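Local coordinates for extracellular solute-binding protein family 1 (Arthrobacter chlorophenolicus, PDB 4R2F) that binds laminaribiose and probably delivers it, as an extracellular solute-binding protein, to an ABC-type sugar transporter, at residues Q405-G410 / K415-A420. Numbering follows the deposited sequence.
Sequences QTVLTG and KSALTA
T406 and A417 meet methyl to methyl: CG2 of T406 lies 4.0 Å from CB of A417, with the CA atoms of the two residues 7.0 Å apart. The side chains of both residues leave the backbone toward the other segment. CG2 of T406 stands anti to the backbone N, while OG1 lies beside that N (chi1 -72°), anti to the carbonyl carbon, and hydrogen-bonds to O of Q402 one turn earlier. The hydroxyl is thus satisfied within its own helix, and the side chain offers A417 a carbon surface. V407 comes to the same methyl more loosely, its CG2 4.5 Å from CB of A417. No hydrogen bond crosses between 405-410 and 415-420: the touch is apolar, with only the T406 methyl at about van der Waals distance. Each segment also carries a threonine bonded back to a carbonyl four residues earlier. T409 OG1 lies 2.8 Å from O of Q405, while T419 OG1, 2.7 Å from O of K415, sits above that carbonyl plane, across it from T419 N. At G410 a Schellman motif with positive phi ends the first helix, and the chain turns through a short connection into the second. The two segments run roughly antiparallel, so helices 398-408 and 414-428 form a helical hairpin near the C-terminus, its contact about 22 Å from the centre of the chain (centre to centre). F403 of the first helix also touches A417 and L418, helix 232-246 packs against V407 and L418 through V238, and M209 of helix 204-215 covers V407 and L408.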
ATOM      1  N   GLN A 405     -15.499   4.888  -5.499  1.00 34.30           N
ATOM      2  CA  GLN A 405     -16.834   4.537  -5.072  1.00 28.84           C
ATOM      3  C   GLN A 405     -17.795   4.622  -6.240  1.00 28.98           C
ATOM      4  O   GLN A 405     -18.708   3.796  -6.387  1.00 36.39           O
ATOM      5  CB  GLN A 405     -17.238   5.396  -3.885  1.00 30.13           C
ATOM      6  CG  GLN A 405     -16.428   5.030  -2.642  1.00 30.77           C
ATOM      7  CD  GLN A 405     -16.882   5.697  -1.356  1.00 33.06           C
ATOM      8  OE1 GLN A 405     -17.407   6.800  -1.364  1.00 46.25           O
ATOM      9  NE2 GLN A 405     -16.679   5.016  -0.235  1.00 48.91           N
ATOM     10  N   THR A 406     -17.550   5.590  -7.106  1.00 31.75           N
ATOM     11  CA  THR A 406     -18.306   5.725  -8.348  1.00 29.67           C
ATOM     12  C   THR A 406     -18.172   4.512  -9.255  1.00 37.56           C
ATOM     13  O   THR A 406     -19.168   4.002  -9.790  1.00 34.83           O
ATOM     14  CB  THR A 406     -17.865   7.018  -9.080  1.00 33.50           C
ATOM     15  OG1 THR A 406     -18.377   8.150  -8.357  1.00 40.40           O
ATOM     16  CG2 THR A 406     -18.343   7.065 -10.503  1.00 31.52           C
ATOM     17  N   VAL A 407     -16.948   4.029  -9.435  1.00 27.73           N
ATOM     18  CA  VAL A 407     -16.744   2.876 -10.301  1.00 30.25           C
ATOM     19  C   VAL A 407     -17.360   1.613  -9.683  1.00 25.66           C
ATOM     20  O   VAL A 407     -18.014   0.817 -10.374  1.00 33.40           O
ATOM     21  CB  VAL A 407     -15.248   2.669 -10.595  1.00 32.47           C
ATOM     22  CG1 VAL A 407     -15.018   1.376 -11.347  1.00 31.74           C
ATOM     23  CG2 VAL A 407     -14.696   3.848 -11.386  1.00 36.17           C
ATOM     24  N   LEU A 408     -17.148   1.437  -8.384  1.00 30.99           N
ATOM     25  CA  LEU A 408     -17.570   0.212  -7.712  1.00 31.73           C
ATOM     26  C   LEU A 408     -19.107   0.115  -7.572  1.00 36.37           C
ATOM     27  O   LEU A 408     -19.633  -0.958  -7.282  1.00 31.24           O
ATOM     28  CB  LEU A 408     -16.875   0.079  -6.349  1.00 30.75           C
ATOM     29  CG  LEU A 408     -15.386  -0.298  -6.335  1.00 23.93           C
ATOM     30  CD1 LEU A 408     -14.904  -0.517  -4.921  1.00 40.38           C
ATOM     31  CD2 LEU A 408     -15.073  -1.516  -7.204  1.00 35.92           C
ATOM     32  N   THR A 409     -19.813   1.231  -7.788  1.00 37.48           N
ATOM     33  CA  THR A 409     -21.294   1.231  -7.889  1.00 31.19           C
ATOM     34  C   THR A 409     -21.852   1.381  -9.303  1.00 32.49           C
ATOM     35  O   THR A 409     -23.077   1.453  -9.480  1.00 34.49           O
ATOM     36  CB  THR A 409     -21.921   2.345  -7.036  1.00 30.50           C
ATOM     37  OG1 THR A 409     -21.319   3.605  -7.357  1.00 33.83           O
ATOM     38  CG2 THR A 409     -21.752   2.052  -5.565  1.00 39.26           C
ATOM     39  N   GLY A 410     -20.971   1.429 -10.304  1.00 41.80           N
ATOM     40  CA  GLY A 410     -21.351   1.678 -11.694  1.00 30.85           C
ATOM     41  C   GLY A 410     -22.242   2.901 -11.892  1.00 29.82           C
ATOM     42  O   GLY A 410     -23.198   2.888 -12.680  1.00 33.36           O
ATOM     43  N   LYS A 415     -15.488   7.285 -19.088  1.00 34.33           N
ATOM     44  CA  LYS A 415     -15.023   8.636 -19.438  1.00 39.47           C
ATOM     45  C   LYS A 415     -15.486   9.686 -18.446  1.00 35.59           C
ATOM     46  O   LYS A 415     -14.681  10.517 -18.011  1.00 38.83           O
ATOM     47  CB  LYS A 415     -15.446   9.012 -20.874  1.00 49.22           C
ATOM     48  CG  LYS A 415     -14.470   8.529 -21.941  1.00 66.84           C
ATOM     49  CD  LYS A 415     -15.137   8.076 -23.234  1.00 86.04           C
ATOM     50  CE  LYS A 415     -14.105   7.935 -24.344  1.00 99.65           C
ATOM     51  NZ  LYS A 415     -14.509   6.938 -25.368  1.00106.04           N
ATOM     52  N   SER A 416     -16.761   9.644 -18.044  1.00 39.16           N
ATOM     53  CA  SER A 416     -17.267  10.621 -17.068  1.00 37.05           C
ATOM     54  C   SER A 416     -16.577  10.497 -15.708  1.00 33.30           C
ATOM     55  O   SER A 416     -16.246  11.500 -15.067  1.00 45.08           O
ATOM     56  CB  SER A 416     -18.797  10.504 -16.877  1.00 32.61           C
ATOM     57  OG  SER A 416     -19.499  10.650 -18.122  1.00 40.62           O
ATOM     58  N   ALA A 417     -16.440   9.272 -15.232  1.00 34.78           N
ATOM     59  CA  ALA A 417     -15.800   9.038 -13.934  1.00 30.24           C
ATOM     60  C   ALA A 417     -14.351   9.583 -13.946  1.00 24.16           C
ATOM     61  O   ALA A 417     -13.949  10.304 -13.047  1.00 35.00           O
ATOM     62  CB  ALA A 417     -15.828   7.562 -13.613  1.00 34.68           C
ATOM     63  N   LEU A 418     -13.624   9.251 -15.004  1.00 35.74           N
ATOM     64  CA  LEU A 418     -12.248   9.713 -15.186  1.00 36.20           C
ATOM     65  C   LEU A 418     -12.136  11.229 -15.320  1.00 44.86           C
ATOM     66  O   LEU A 418     -11.189  11.831 -14.809  1.00 35.39           O
ATOM     67  CB  LEU A 418     -11.641   9.016 -16.397  1.00 33.17           C
ATOM     68  CG  LEU A 418     -11.232   7.555 -16.180  1.00 32.94           C
ATOM     69  CD1 LEU A 418     -10.972   6.813 -17.480  1.00 39.19           C
ATOM     70  CD2 LEU A 418     -10.000   7.474 -15.273  1.00 40.44           C
ATOM     71  N   THR A 419     -13.110  11.855 -15.988  1.00 38.98           N
ATOM     72  CA  THR A 419     -13.126  13.304 -16.141  1.00 46.93           C
ATOM     73  C   THR A 419     -13.337  13.945 -14.794  1.00 31.56           C
ATOM     74  O   THR A 419     -12.655  14.916 -14.456  1.00 41.43           O
ATOM     75  CB  THR A 419     -14.206  13.760 -17.152  1.00 43.81           C
ATOM     76  OG1 THR A 419     -13.926  13.129 -18.401  1.00 36.29           O
ATOM     77  CG2 THR A 419     -14.204  15.255 -17.345  1.00 49.42           C
ATOM     78  N   ALA A 420     -14.258  13.399 -14.000  1.00 34.90           N
ATOM     79  CA  ALA A 420     -14.475  13.918 -12.634  1.00 30.15           C
ATOM     80  C   ALA A 420     -13.195  13.734 -11.788  1.00 36.11           C
ATOM     81  O   ALA A 420     -12.844  14.588 -10.980  1.00 31.69           O
ATOM     82  CB  ALA A 420     -15.662  13.224 -11.968  1.00 39.26           C
TER